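Local atomic coordinates of putative O-acetylhomoserine (Thiol)-lyase (PDB entry 4OC9), a protein that probably uses pyridoxal 5'-phosphate to transfer the aminocarboxypropyl group of O-acetylhomoserine to a sulfur nucleophile. Residues Gly99-Tyr104 / Val141-Thr146; Lys173-Ser178 / Lys230-Tyr235; Asp133-Leu138 / Glu165-Ile170; Tyr90-Leu95 / Thr146-Phe151. All coordinates share one frame; numbering follows the deposited sequence.

Contact 1: residues Gly99-Tyr104 / Val141-Thr146; sequences GDNVAY and VIDQNT
Asn101 joins the two segments with both its backbone and its amide. Its backbone N donates to Asn145 O over 3.1 Å, in a nearly straight bond (174°). The side chain turns to the loop 141-146. CG sits between the backbone N and the carbonyl carbon (chi1 67°), which brings both ends of the amide to that loop. Asn101 OD1 accepts from Thr146 OG1 at 2.6 Å, in the carbonyl plane and on a lone pair. Asn101 ND2 donates to Asp143 OD1 at 3.2 Å, from above the carboxylate plane. Asn145 N reaches Asp143 OD1 from the opposite face, at 2.6 Å, and closes an Asx turn. Asp143 OD1 thus takes two donors, while Asp143 OD2 forms a salt bridge with Arg128. Thr146 OG1 is also used twice: it gives its proton to Asn101 and accepts from Asp143 N at 3.1 Å. Beyond the polar group, Ala103 CB meets Val141 CG2 at 4.3 Å. Residues 143-146 form a type I turn, and Asn101 and Thr146 form a parallel bridge. This is the start of two neighbouring parallel strands, 101-105 and 146-152, in the seven-stranded sheet of a PLP-dependent transferase fold.

Contact 2: residues Lys173-Ser178 / Lys230-Tyr235; sequences KHKIVS and KNNDRY
Arg234, Asn232 and Tyr235 hold three backbone atoms of the chain that leaves helix 164-174: His174 O, Lys175 O and Val177 N. The polar contacts come first. Arg234 NH2 donates to His174 O at 2.9 Å, on a lone pair in the carbonyl plane. Arg234 NE adds a weak bond to the same oxygen. Arg234 NH1 bonds to Asp143 O and Thr146 O. Arg234 thus donates to three backbone oxygens and ties the loop 141-146 to the helix end. Asn232 ND2 donates to Lys175 O at 3.2 Å, with that oxygen close to the amide plane. Asn232 OD1 accepts from Arg234 N at 2.8 Å in an Asx turn, which fixes the amide's rotation. Tyr235 OH accepts from Val177 N at 3.0 Å, along a nearly straight N-H (174°). The same hydroxyl is hydrogen-bonded to Lys147 O, so it bridges the beginnings of two strands.

The packing contacts come next. Ile176 CG1 lies over one face of the Arg234 guanidinium, 3.4 Å from Arg234 NE. The arginine chain is extended to CD and then bends at chi3 (-62°), laying the flat group across the isoleucine. Val177 CG2 packs on Tyr235 CZ at 3.7 Å.

Lys175 has positive phi. The helix ends in a Schellman motif, and the carbonyls of His174 and Lys175 just there accept from Arg234 and Asn232. From this point the chain leads into strand 177-181, as the link of a beta-alpha-beta crossover.

Contact 3: residues Asp133-Leu138 / Glu165-Ile170; sequences DDLDSL and EKINQI
Leu135 is the main bump of this contact, reaching from the loop leading into helix 136-141 onto helix 164-174. Both helices connect strands of the large sheet in this PLP-dependent transferase fold, and here they pack against each other. Leu135 CD1 presses on Lys166 CB at 3.3 Å, crossing that side chain at about a right angle. The lysine meets Leu135 with its CB; its extended chain leads away. Both methyls of Leu135, CD1 and CD2, abut Ile167 CG1, each 4.0 Å from it. Leu135 therefore sits in a shallow hollow between Lys166 and Ile167.

Ile170, further along, meets the base of Leu135. Ile170 CD1 reaches Leu135 CB at 4.0 Å and also touches Leu135 O. Leu138 has CG anti to the backbone N (chi1 176°), which carries its CD2 toward the same helix. That methyl meets both Ile167 and Ile170. The sheet closes the floor: Leu138 and Ile167 both rest on Ile149, and Phe130 backs Leu135 and Leu138. Leu138 CD2 lies 4.2 Å from Ile170 CG2 and 4.5 Å from Ile167 CG2.

Contact 4: residues Tyr90-Leu95 / Thr146-Phe151; sequences YALINL and TKAIFF
Leu92, in helix 84-93, is the first residue of its segment to meet strand 146-152. CG lies beside the backbone N (chi1 -65°), and from there CD2 reaches the strand. Leu92 CD2 touches Ala148 CB at 4.2 Å and Phe150 CD2 at 4.4 Å, meeting the ring obliquely. It thus spans two residues on the same face of the strand. Ile179 of the next strand touches both Leu92 and Phe150. This is helix-on-sheet packing in an alpha/beta fold: helix 84-93 covers one face of the central sheet, while helix 164-174 packs on Ile149 and Phe151 at the other.

Asn94 points to helix 257-270 instead, where its OD1 accepts from Trp266 NE1. Leu95 then turns back to the strand. Leu95 CD1 packs on Ala148 CB at 3.8 Å, so Ala148 CB is shared by Leu92 and Leu95. Leu95 CB lies 3.8 Å from Lys147 O. Leu95 O lies 3.3 Å from Lys147 CB, at the root of the lysine side chain. The lysine bends at chi2 (-54°) and leads its amine away from Leu95. Lys147 NZ is hydrogen-bonded to Arg234 O.

Overall arrangement
All four contacts gather around strand 146-152 of the seven-stranded sheet. Contacts 1 and 4 are closest, with centres about 9 Å apart, and share Thr146. Contacts 2 and 3 have centres about 17 Å apart and both use helix 164-174. Along the chain, contact 1 falls within the span of contact 4, contact 3 crosses both, and contact 2 comes after contact 4 closes. Strand 146-152 lies between strands 101-105 and 177-181, which carry parts of contacts 1 and 2. Together the contacts join sheet, flanking helices and the loop 230-235 into one part of the probable PLP-binding fold.

Contact 1: residues Gly99-Tyr104 / Val141-Thr146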
loop_
_atom_site.group_PDB
_atom_site.type_symbol
_atom_site.label_atom_id
_atom_site.label_comp_id
_atom_site.label_asym_id
_atom_site.label_seq_id
_atom_site.Cartn_x
_atom_site.Cartn_y
_atom_site.Cartn_z
ATOM N N GLY D 99 -29.583 20.970 20.388
ATOM C CA GLY D 99 -30.081 21.674 21.567
ATOM C C GLY D 99 -29.060 21.778 22.694
ATOM O O GLY D 99 -29.270 22.487 23.671
ATOM N N ASP D 100 -27.960 21.052 22.586
ATOM C CA ASP D 100 -26.943 21.096 23.613
ATOM C C ASP D 100 -25.855 22.108 23.228
ATOM O O ASP D 100 -25.868 22.693 22.142
ATOM C CB ASP D 100 -26.325 19.698 23.785
ATOM C CG ASP D 100 -27.329 18.652 24.282
ATOM O OD1 ASP D 100 -28.335 19.059 24.894
ATOM O OD2 ASP D 100 -27.077 17.427 24.073
ATOM N N ASN D 101 -24.906 22.304 24.132
ATOM C CA ASN D 101 -23.806 23.190 23.853
ATOM C C ASN D 101 -22.514 22.552 24.340
ATOM O O ASN D 101 -22.524 21.603 25.141
ATOM C CB ASN D 101 -24.037 24.568 24.480
ATOM C CG ASN D 101 -24.011 24.556 25.985
ATOM O OD1 ASN D 101 -22.949 24.550 26.591
ATOM N ND2 ASN D 101 -25.168 24.737 26.581
ATOM N N VAL D 102 -21.409 23.059 23.811
ATOM C CA VAL D 102 -20.097 22.564 24.188
ATOM C C VAL D 102 -19.237 23.765 24.438
ATOM O O VAL D 102 -19.356 24.778 23.744
ATOM C CB VAL D 102 -19.419 21.668 23.105
ATOM C CG1 VAL D 102 -20.254 20.418 22.836
ATOM C CG2 VAL D 102 -19.212 22.432 21.797
ATOM N N ALA D 103 -18.341 23.630 25.412
ATOM C CA ALA D 103 -17.406 24.691 25.768
ATOM C C ALA D 103 -16.065 24.390 25.093
ATOM O O ALA D 103 -15.552 23.263 25.197
ATOM C CB ALA D 103 -17.220 24.759 27.270
ATOM N N TYR D 104 -15.482 25.400 24.449
ATOM C CA TYR D 104 -14.223 25.190 23.773
ATOM C C TYR D 104 -13.210 26.320 23.970
ATOM O O TYR D 104 -13.553 27.485 24.055
ATOM C CB TYR D 104 -14.482 25.009 22.271
ATOM C CG TYR D 104 -14.904 26.278 21.536
ATOM C CD1 TYR D 104 -16.201 26.776 21.620
ATOM C CD2 TYR D 104 -14.014 26.938 20.704
ATOM C CE1 TYR D 104 -16.576 27.928 20.937
ATOM C CE2 TYR D 104 -14.389 28.065 20.000
ATOM C CZ TYR D 104 -15.667 28.560 20.130
ATOM O OH TYR D 104 -16.017 29.679 19.437
ATOM N N VAL D 141 -19.731 30.069 31.122
ATOM C CA VAL D 141 -20.489 29.540 29.988
ATOM C C VAL D 141 -21.130 28.174 30.221
ATOM O O VAL D 141 -21.888 27.691 29.370
ATOM C CB VAL D 141 -19.653 29.515 28.696
ATOM C CG1 VAL D 141 -19.282 30.941 28.290
ATOM C CG2 VAL D 141 -18.422 28.609 28.833
ATOM N N ILE D 142 -20.884 27.565 31.376
ATOM C CA ILE D 142 -21.464 26.253 31.684
ATOM C C ILE D 142 -22.899 26.267 32.186
ATOM O O ILE D 142 -23.270 27.117 33.009
ATOM C CB ILE D 142 -20.621 25.531 32.744
ATOM C CG1 ILE D 142 -19.232 25.210 32.160
ATOM C CG2 ILE D 142 -21.287 24.236 33.177
ATOM C CD1 ILE D 142 -18.284 24.521 33.114
ATOM N N ASP D 143 -23.707 25.348 31.662
ATOM C CA ASP D 143 -25.113 25.196 32.089
ATOM C C ASP D 143 -25.398 23.677 32.089
ATOM O O ASP D 143 -24.482 22.878 31.851
ATOM C CB ASP D 143 -26.117 26.046 31.299
ATOM C CG ASP D 143 -26.294 25.600 29.887
ATOM O OD1 ASP D 143 -26.095 24.399 29.596
ATOM O OD2 ASP D 143 -26.756 26.428 29.074
ATOM N N GLN D 144 -26.635 23.257 32.294
ATOM C CA GLN D 144 -26.922 21.827 32.360
ATOM C C GLN D 144 -26.946 21.157 30.995
ATOM O O GLN D 144 -27.077 19.917 30.906
ATOM C CB GLN D 144 -28.273 21.596 33.034
ATOM C CG GLN D 144 -28.502 20.128 33.504
ATOM C CD GLN D 144 -27.644 19.753 34.711
ATOM O OE1 GLN D 144 -27.067 20.624 35.348
ATOM N NE2 GLN D 144 -27.639 18.467 35.086
ATOM N N ASN D 145 -26.872 21.975 29.947
ATOM C CA ASN D 145 -26.868 21.498 28.560
ATOM C C ASN D 145 -25.453 21.383 27.963
ATOM O O ASN D 145 -25.282 20.903 26.835
ATOM C CB ASN D 145 -27.723 22.396 27.684
ATOM C CG ASN D 145 -29.185 22.343 28.060
ATOM O OD1 ASN D 145 -29.710 21.295 28.474
ATOM N ND2 ASN D 145 -29.867 23.466 27.874
ATOM N N THR D 146 -24.462 21.832 28.725
ATOM C CA THR D 146 -23.072 21.780 28.318
ATOM C C THR D 146 -22.642 20.327 28.426
ATOM O O THR D 146 -22.580 19.756 29.528
ATOM C CB THR D 146 -22.183 22.664 29.202
ATOM O OG1 THR D 146 -22.623 24.027 29.123
ATOM C CG2 THR D 146 -20.714 22.565 28.737
#

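Contact 2: residues Lys173-Ser178 / Lys230-Tyr235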
loop_
_atom_site.group_PDB
_atom_site.type_symbol
_atom_site.label_atom_id
_atom_site.label_comp_id
_atom_site.label_asym_id
_atom_site.label_seq_id
_atom_site.Cartn_x
_atom_site.Cartn_y
_atom_site.Cartn_z
ATOM N N LYS D 173 -16.469 18.789 38.827
ATOM C CA LYS D 173 -17.465 19.356 39.689
ATOM C C LYS D 173 -18.849 19.264 39.029
ATOM O O LYS D 173 -19.793 18.778 39.635
ATOM C CB LYS D 173 -17.133 20.814 39.988
ATOM C CG LYS D 173 -18.013 21.417 41.065
ATOM C CD LYS D 173 -17.748 22.891 41.276
ATOM C CE LYS D 173 -18.197 23.717 40.074
ATOM N NZ LYS D 173 -17.931 25.150 40.363
ATOM N N HIS D 174 -18.953 19.733 37.790
ATOM C CA HIS D 174 -20.215 19.713 37.061
ATOM C C HIS D 174 -20.534 18.379 36.409
ATOM O O HIS D 174 -21.569 18.257 35.746
ATOM C CB HIS D 174 -20.218 20.770 35.948
ATOM C CG HIS D 174 -20.043 22.176 36.428
ATOM N ND1 HIS D 174 -21.108 22.984 36.780
ATOM C CD2 HIS D 174 -18.932 22.928 36.593
ATOM C CE1 HIS D 174 -20.657 24.171 37.149
ATOM N NE2 HIS D 174 -19.339 24.164 37.041
ATOM N N LYS D 175 -19.657 17.389 36.548
ATOM C CA LYS D 175 -19.884 16.056 35.947
ATOM C C LYS D 175 -19.920 16.131 34.410
ATOM O O LYS D 175 -20.763 15.515 33.752
ATOM C CB LYS D 175 -21.174 15.462 36.500
ATOM C CG LYS D 175 -21.110 15.393 37.998
ATOM C CD LYS D 175 -20.447 14.144 38.520
ATOM C CE LYS D 175 -21.453 13.012 38.368
ATOM N NZ LYS D 175 -20.896 11.706 38.812
ATOM N N ILE D 176 -19.005 16.927 33.856
ATOM C CA ILE D 176 -18.897 17.107 32.419
ATOM C C ILE D 176 -17.642 16.400 31.880
ATOM O O ILE D 176 -16.573 16.422 32.505
ATOM C CB ILE D 176 -18.821 18.593 32.036
ATOM C CG1 ILE D 176 -20.077 19.314 32.485
ATOM C CG2 ILE D 176 -18.668 18.742 30.529
ATOM C CD1 ILE D 176 -20.056 20.812 32.235
ATOM N N VAL D 177 -17.792 15.778 30.715
ATOM C CA VAL D 177 -16.690 15.068 30.062
ATOM C C VAL D 177 -15.719 16.057 29.467
ATOM O O VAL D 177 -16.141 17.003 28.772
ATOM C CB VAL D 177 -17.190 14.191 28.909
ATOM C CG1 VAL D 177 -16.018 13.637 28.115
ATOM C CG2 VAL D 177 -18.094 13.073 29.418
ATOM N N SER D 178 -14.438 15.899 29.806
ATOM C CA SER D 178 -13.395 16.779 29.288
ATOM C C SER D 178 -12.676 16.080 28.139
ATOM O O SER D 178 -12.316 14.897 28.243
ATOM C CB SER D 178 -12.365 17.116 30.358
ATOM O OG SER D 178 -11.680 15.949 30.805
ATOM N N LYS D 230 -22.405 6.636 33.002
ATOM C CA LYS D 230 -23.534 5.882 33.525
ATOM C C LYS D 230 -24.220 6.624 34.670
ATOM O O LYS D 230 -23.561 7.182 35.536
ATOM C CB LYS D 230 -23.104 4.477 33.980
ATOM C CG LYS D 230 -22.772 3.514 32.854
ATOM C CD LYS D 230 -22.358 2.180 33.432
ATOM C CE LYS D 230 -22.111 1.158 32.349
ATOM N NZ LYS D 230 -21.587 -0.142 32.843
ATOM N N ASN D 231 -25.546 6.603 34.661
ATOM C CA ASN D 231 -26.359 7.254 35.695
ATOM C C ASN D 231 -26.022 8.721 35.867
ATOM O O ASN D 231 -25.949 9.215 36.975
ATOM C CB ASN D 231 -26.197 6.531 37.030
ATOM C CG ASN D 231 -26.593 5.074 36.948
ATOM O OD1 ASN D 231 -27.467 4.690 36.164
ATOM N ND2 ASN D 231 -25.986 4.257 37.796
ATOM N N ASN D 232 -25.840 9.409 34.754
ATOM C CA ASN D 232 -25.531 10.818 34.775
ATOM C C ASN D 232 -26.574 11.463 33.879
ATOM O O ASN D 232 -26.614 11.226 32.669
ATOM C CB ASN D 232 -24.089 11.051 34.318
ATOM C CG ASN D 232 -23.701 12.521 34.271
ATOM O OD1 ASN D 232 -24.542 13.402 34.182
ATOM N ND2 ASN D 232 -22.411 12.776 34.253
ATOM N N ASP D 233 -27.443 12.250 34.506
ATOM C CA ASP D 233 -28.538 12.952 33.836
ATOM C C ASP D 233 -28.083 13.850 32.691
ATOM O O ASP D 233 -28.878 14.250 31.841
ATOM C CB ASP D 233 -29.288 13.844 34.841
ATOM C CG ASP D 233 -29.969 13.062 35.956
ATOM O OD1 ASP D 233 -29.987 11.806 35.906
ATOM O OD2 ASP D 233 -30.505 13.732 36.877
ATOM N N ARG D 234 -26.813 14.212 32.695
ATOM C CA ARG D 234 -26.299 15.071 31.650
ATOM C C ARG D 234 -26.113 14.285 30.325
ATOM O O ARG D 234 -26.144 14.885 29.245
ATOM C CB ARG D 234 -24.983 15.683 32.110
ATOM C CG ARG D 234 -24.449 16.733 31.170
ATOM C CD ARG D 234 -23.128 17.304 31.656
ATOM N NE ARG D 234 -23.209 17.988 32.952
ATOM C CZ ARG D 234 -23.544 19.273 33.122
ATOM N NH1 ARG D 234 -23.904 20.051 32.100
ATOM N NH2 ARG D 234 -23.552 19.779 34.343
ATOM N N TYR D 235 -25.992 12.953 30.412
ATOM C CA TYR D 235 -25.802 12.128 29.223
ATOM C C TYR D 235 -26.857 11.035 29.049
ATOM O O TYR D 235 -26.618 9.849 29.318
ATOM C CB TYR D 235 -24.390 11.532 29.210
ATOM C CG TYR D 235 -23.348 12.604 29.281
ATOM C CD1 TYR D 235 -23.079 13.414 28.175
ATOM C CD2 TYR D 235 -22.619 12.826 30.454
ATOM C CE1 TYR D 235 -22.132 14.413 28.232
ATOM C CE2 TYR D 235 -21.683 13.832 30.525
ATOM C CZ TYR D 235 -21.444 14.625 29.409
ATOM O OH TYR D 235 -20.482 15.626 29.457
#

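Contact 3: residues Asp133-Leu138 / Glu165-Ile170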
loop_
_atom_site.group_PDB
_atom_site.type_symbol
_atom_site.label_atom_id
_atom_site.label_comp_id
_atom_site.label_asym_id
_atom_site.label_seq_id
_atom_site.Cartn_x
_atom_site.Cartn_y
_atom_site.Cartn_z
ATOM N N ASP D 133 -6.609 30.907 29.594
ATOM C CA ASP D 133 -5.783 31.713 30.501
ATOM C C ASP D 133 -6.567 32.337 31.646
ATOM O O ASP D 133 -5.982 32.869 32.558
ATOM C CB ASP D 133 -5.052 32.805 29.722
ATOM C CG ASP D 133 -3.963 32.252 28.810
ATOM O OD1 ASP D 133 -3.357 31.228 29.168
ATOM O OD2 ASP D 133 -3.661 32.892 27.774
ATOM N N ASP D 134 -7.890 32.242 31.611
ATOM C CA ASP D 134 -8.744 32.797 32.650
ATOM C C ASP D 134 -9.951 31.850 32.814
ATOM O O ASP D 134 -11.041 32.108 32.315
ATOM C CB ASP D 134 -9.216 34.195 32.228
ATOM C CG ASP D 134 -10.093 34.859 33.274
ATOM O OD1 ASP D 134 -10.101 34.405 34.448
ATOM O OD2 ASP D 134 -10.764 35.843 32.897
ATOM N N LEU D 135 -9.741 30.796 33.580
ATOM C CA LEU D 135 -10.752 29.780 33.782
ATOM C C LEU D 135 -12.076 30.171 34.368
ATOM O O LEU D 135 -13.042 29.414 34.245
ATOM C CB LEU D 135 -10.146 28.538 34.451
ATOM C CG LEU D 135 -9.032 27.870 33.600
ATOM C CD1 LEU D 135 -8.439 26.668 34.314
ATOM C CD2 LEU D 135 -9.531 27.447 32.212
ATOM N N ASP D 136 -12.168 31.330 34.996
ATOM C CA ASP D 136 -13.468 31.741 35.516
ATOM C C ASP D 136 -14.398 31.853 34.292
ATOM O O ASP D 136 -15.607 31.614 34.409
ATOM C CB ASP D 136 -13.430 33.096 36.253
ATOM C CG ASP D 136 -12.634 33.057 37.545
ATOM O OD1 ASP D 136 -12.407 31.951 38.102
ATOM O OD2 ASP D 136 -12.265 34.153 38.031
ATOM N N SER D 137 -13.830 32.199 33.125
ATOM C CA SER D 137 -14.608 32.334 31.890
ATOM C C SER D 137 -15.258 30.999 31.495
ATOM O O SER D 137 -16.241 30.978 30.751
ATOM C CB SER D 137 -13.766 32.853 30.728
ATOM O OG SER D 137 -12.734 31.936 30.374
ATOM N N LEU D 138 -14.695 29.890 31.962
ATOM C CA LEU D 138 -15.256 28.577 31.674
ATOM C C LEU D 138 -16.506 28.343 32.530
ATOM O O LEU D 138 -17.545 27.919 31.999
ATOM C CB LEU D 138 -14.221 27.470 31.867
ATOM C CG LEU D 138 -14.694 26.027 31.688
ATOM C CD1 LEU D 138 -15.445 25.789 30.383
ATOM C CD2 LEU D 138 -13.503 25.090 31.810
ATOM N N GLU D 165 -5.049 20.447 35.370
ATOM C CA GLU D 165 -5.643 20.202 36.704
ATOM C C GLU D 165 -6.835 21.119 37.044
ATOM O O GLU D 165 -7.806 20.664 37.638
ATOM C CB GLU D 165 -4.629 20.347 37.826
ATOM C CG GLU D 165 -3.524 19.320 37.818
ATOM C CD GLU D 165 -2.570 19.520 38.974
ATOM O OE1 GLU D 165 -2.845 20.412 39.827
ATOM O OE2 GLU D 165 -1.557 18.793 39.028
ATOM N N LYS D 166 -6.731 22.392 36.668
ATOM C CA LYS D 166 -7.791 23.360 36.925
ATOM C C LYS D 166 -8.972 23.152 36.038
ATOM O O LYS D 166 -10.095 23.415 36.451
ATOM C CB LYS D 166 -7.269 24.777 36.810
ATOM C CG LYS D 166 -6.247 25.069 37.876
ATOM C CD LYS D 166 -5.772 26.502 37.838
ATOM C CE LYS D 166 -4.753 26.716 38.955
ATOM N NZ LYS D 166 -4.228 28.105 38.981
ATOM N N ILE D 167 -8.745 22.702 34.807
ATOM C CA ILE D 167 -9.851 22.436 33.907
ATOM C C ILE D 167 -10.590 21.214 34.450
ATOM O O ILE D 167 -11.820 21.160 34.482
ATOM C CB ILE D 167 -9.386 22.187 32.480
ATOM C CG1 ILE D 167 -8.840 23.481 31.898
ATOM C CG2 ILE D 167 -10.551 21.754 31.600
ATOM C CD1 ILE D 167 -8.269 23.365 30.492
ATOM N N ASN D 168 -9.817 20.236 34.884
ATOM C CA ASN D 168 -10.337 19.013 35.439
ATOM C C ASN D 168 -11.230 19.275 36.647
ATOM O O ASN D 168 -12.308 18.695 36.762
ATOM C CB ASN D 168 -9.215 18.138 35.934
ATOM C CG ASN D 168 -9.711 16.802 36.406
ATOM O OD1 ASN D 168 -10.504 16.149 35.718
ATOM N ND2 ASN D 168 -9.227 16.354 37.566
ATOM N N GLN D 169 -10.767 20.122 37.561
ATOM C CA GLN D 169 -11.565 20.462 38.751
ATOM C C GLN D 169 -12.949 20.910 38.380
ATOM O O GLN D 169 -13.935 20.397 38.883
ATOM C CB GLN D 169 -10.933 21.579 39.580
ATOM C CG GLN D 169 -9.703 21.266 40.419
ATOM C CD GLN D 169 -9.048 22.543 40.945
ATOM O OE1 GLN D 169 -9.425 23.651 40.564
ATOM N NE2 GLN D 169 -8.033 22.381 41.788
ATOM N N ILE D 170 -13.003 21.896 37.510
ATOM C CA ILE D 170 -14.248 22.449 37.039
ATOM C C ILE D 170 -15.103 21.406 36.352
ATOM O O ILE D 170 -16.320 21.336 36.586
ATOM C CB ILE D 170 -13.987 23.611 36.055
ATOM C CG1 ILE D 170 -13.277 24.779 36.801
ATOM C CG2 ILE D 170 -15.295 24.099 35.459
ATOM C CD1 ILE D 170 -12.889 25.959 35.934
#

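Contact 4: residues Tyr90-Leu95 / Thr146-Phe151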
loop_
_atom_site.group_PDB
_atom_site.type_symbol
_atom_site.label_atom_id
_atom_site.label_comp_id
_atom_site.label_asym_id
_atom_site.label_seq_id
_atom_site.Cartn_x
_atom_site.Cartn_y
_atom_site.Cartn_z
ATOM N N TYR D 90 -16.398 13.301 15.973
ATOM C CA TYR D 90 -16.936 12.116 16.650
ATOM C C TYR D 90 -16.942 12.234 18.168
ATOM O O TYR D 90 -17.886 11.792 18.807
ATOM C CB TYR D 90 -16.156 10.876 16.188
ATOM C CG TYR D 90 -16.655 10.271 14.893
ATOM C CD1 TYR D 90 -17.165 11.070 13.875
ATOM C CD2 TYR D 90 -16.441 8.928 14.614
ATOM C CE1 TYR D 90 -17.609 10.524 12.693
ATOM C CE2 TYR D 90 -16.853 8.374 13.417
ATOM C CZ TYR D 90 -17.428 9.179 12.458
ATOM O OH TYR D 90 -17.834 8.645 11.257
ATOM N N ALA D 91 -15.915 12.845 18.741
ATOM C CA ALA D 91 -15.845 12.996 20.201
ATOM C C ALA D 91 -16.940 13.947 20.722
ATOM O O ALA D 91 -17.608 13.654 21.716
ATOM C CB ALA D 91 -14.490 13.469 20.636
ATOM N N LEU D 92 -17.146 15.043 20.014
ATOM C CA LEU D 92 -18.165 16.005 20.381
ATOM C C LEU D 92 -19.605 15.466 20.204
ATOM O O LEU D 92 -20.432 15.512 21.134
ATOM C CB LEU D 92 -17.954 17.297 19.587
ATOM C CG LEU D 92 -16.633 18.015 19.939
ATOM C CD1 LEU D 92 -16.295 19.131 18.959
ATOM C CD2 LEU D 92 -16.660 18.545 21.367
ATOM N N ILE D 93 -19.910 14.940 19.019
ATOM C CA ILE D 93 -21.265 14.409 18.764
ATOM C C ILE D 93 -21.571 13.185 19.594
ATOM O O ILE D 93 -22.735 12.868 19.762
ATOM C CB ILE D 93 -21.555 14.106 17.282
ATOM C CG1 ILE D 93 -20.617 12.997 16.776
ATOM C CG2 ILE D 93 -21.457 15.390 16.463
ATOM C CD1 ILE D 93 -20.792 12.646 15.314
ATOM N N ASN D 94 -20.561 12.511 20.132
ATOM C CA ASN D 94 -20.853 11.333 20.924
ATOM C C ASN D 94 -21.344 11.788 22.289
ATOM O O ASN D 94 -21.845 10.989 23.081
ATOM C CB ASN D 94 -19.608 10.478 21.139
ATOM C CG ASN D 94 -19.946 9.065 21.572
ATOM O OD1 ASN D 94 -20.976 8.513 21.166
ATOM N ND2 ASN D 94 -19.044 8.434 22.285
ATOM N N LEU D 95 -21.150 13.078 22.564
ATOM C CA LEU D 95 -21.531 13.709 23.824
ATOM C C LEU D 95 -22.660 14.732 23.719
ATOM O O LEU D 95 -23.492 14.808 24.618
ATOM C CB LEU D 95 -20.316 14.417 24.415
ATOM C CG LEU D 95 -19.126 13.527 24.773
ATOM C CD1 LEU D 95 -17.918 14.357 25.159
ATOM C CD2 LEU D 95 -19.506 12.544 25.870
ATOM N N THR D 146 -24.462 21.832 28.725
ATOM C CA THR D 146 -23.072 21.780 28.318
ATOM C C THR D 146 -22.642 20.327 28.426
ATOM O O THR D 146 -22.580 19.756 29.528
ATOM C CB THR D 146 -22.183 22.664 29.202
ATOM O OG1 THR D 146 -22.623 24.027 29.123
ATOM C CG2 THR D 146 -20.714 22.565 28.737
ATOM N N LYS D 147 -22.299 19.731 27.291
ATOM C CA LYS D 147 -21.892 18.309 27.281
ATOM C C LYS D 147 -20.389 17.994 27.166
ATOM O O LYS D 147 -19.978 16.848 27.356
ATOM C CB LYS D 147 -22.592 17.628 26.122
ATOM C CG LYS D 147 -24.079 17.862 26.112
ATOM C CD LYS D 147 -24.736 17.472 27.419
ATOM C CE LYS D 147 -26.243 17.555 27.275
ATOM N NZ LYS D 147 -26.863 17.313 28.592
ATOM N N ALA D 148 -19.580 18.997 26.826
ATOM C CA ALA D 148 -18.145 18.772 26.698
ATOM C C ALA D 148 -17.333 20.054 26.850
ATOM O O ALA D 148 -17.813 21.162 26.569
ATOM C CB ALA D 148 -17.829 18.118 25.363
ATOM N N ILE D 149 -16.116 19.869 27.344
ATOM C CA ILE D 149 -15.134 20.940 27.567
ATOM C C ILE D 149 -13.928 20.523 26.709
ATOM O O ILE D 149 -13.261 19.525 27.015
ATOM C CB ILE D 149 -14.777 21.086 29.032
ATOM C CG1 ILE D 149 -16.030 21.543 29.813
ATOM C CG2 ILE D 149 -13.673 22.106 29.163
ATOM C CD1 ILE D 149 -15.863 21.630 31.316
ATOM N N PHE D 150 -13.706 21.274 25.622
ATOM C CA PHE D 150 -12.660 20.977 24.672
ATOM C C PHE D 150 -11.509 21.937 24.662
ATOM O O PHE D 150 -11.712 23.146 24.647
ATOM C CB PHE D 150 -13.260 20.971 23.271
ATOM C CG PHE D 150 -12.309 20.494 22.207
ATOM C CD1 PHE D 150 -11.439 21.372 21.587
ATOM C CD2 PHE D 150 -12.299 19.162 21.823
ATOM C CE1 PHE D 150 -10.555 20.926 20.630
ATOM C CE2 PHE D 150 -11.412 18.716 20.858
ATOM C CZ PHE D 150 -10.537 19.601 20.269
ATOM N N PHE D 151 -10.300 21.377 24.656
ATOM C CA PHE D 151 -9.091 22.186 24.642
ATOM C C PHE D 151 -7.897 21.370 24.163
ATOM O O PHE D 151 -7.972 20.138 24.042
ATOM C CB PHE D 151 -8.767 22.683 26.042
ATOM C CG PHE D 151 -8.385 21.592 26.989
ATOM C CD1 PHE D 151 -9.346 20.857 27.633
ATOM C CD2 PHE D 151 -7.071 21.341 27.275
ATOM C CE1 PHE D 151 -8.996 19.876 28.542
ATOM C CE2 PHE D 151 -6.705 20.353 28.180
ATOM C CZ PHE D 151 -7.674 19.610 28.810
#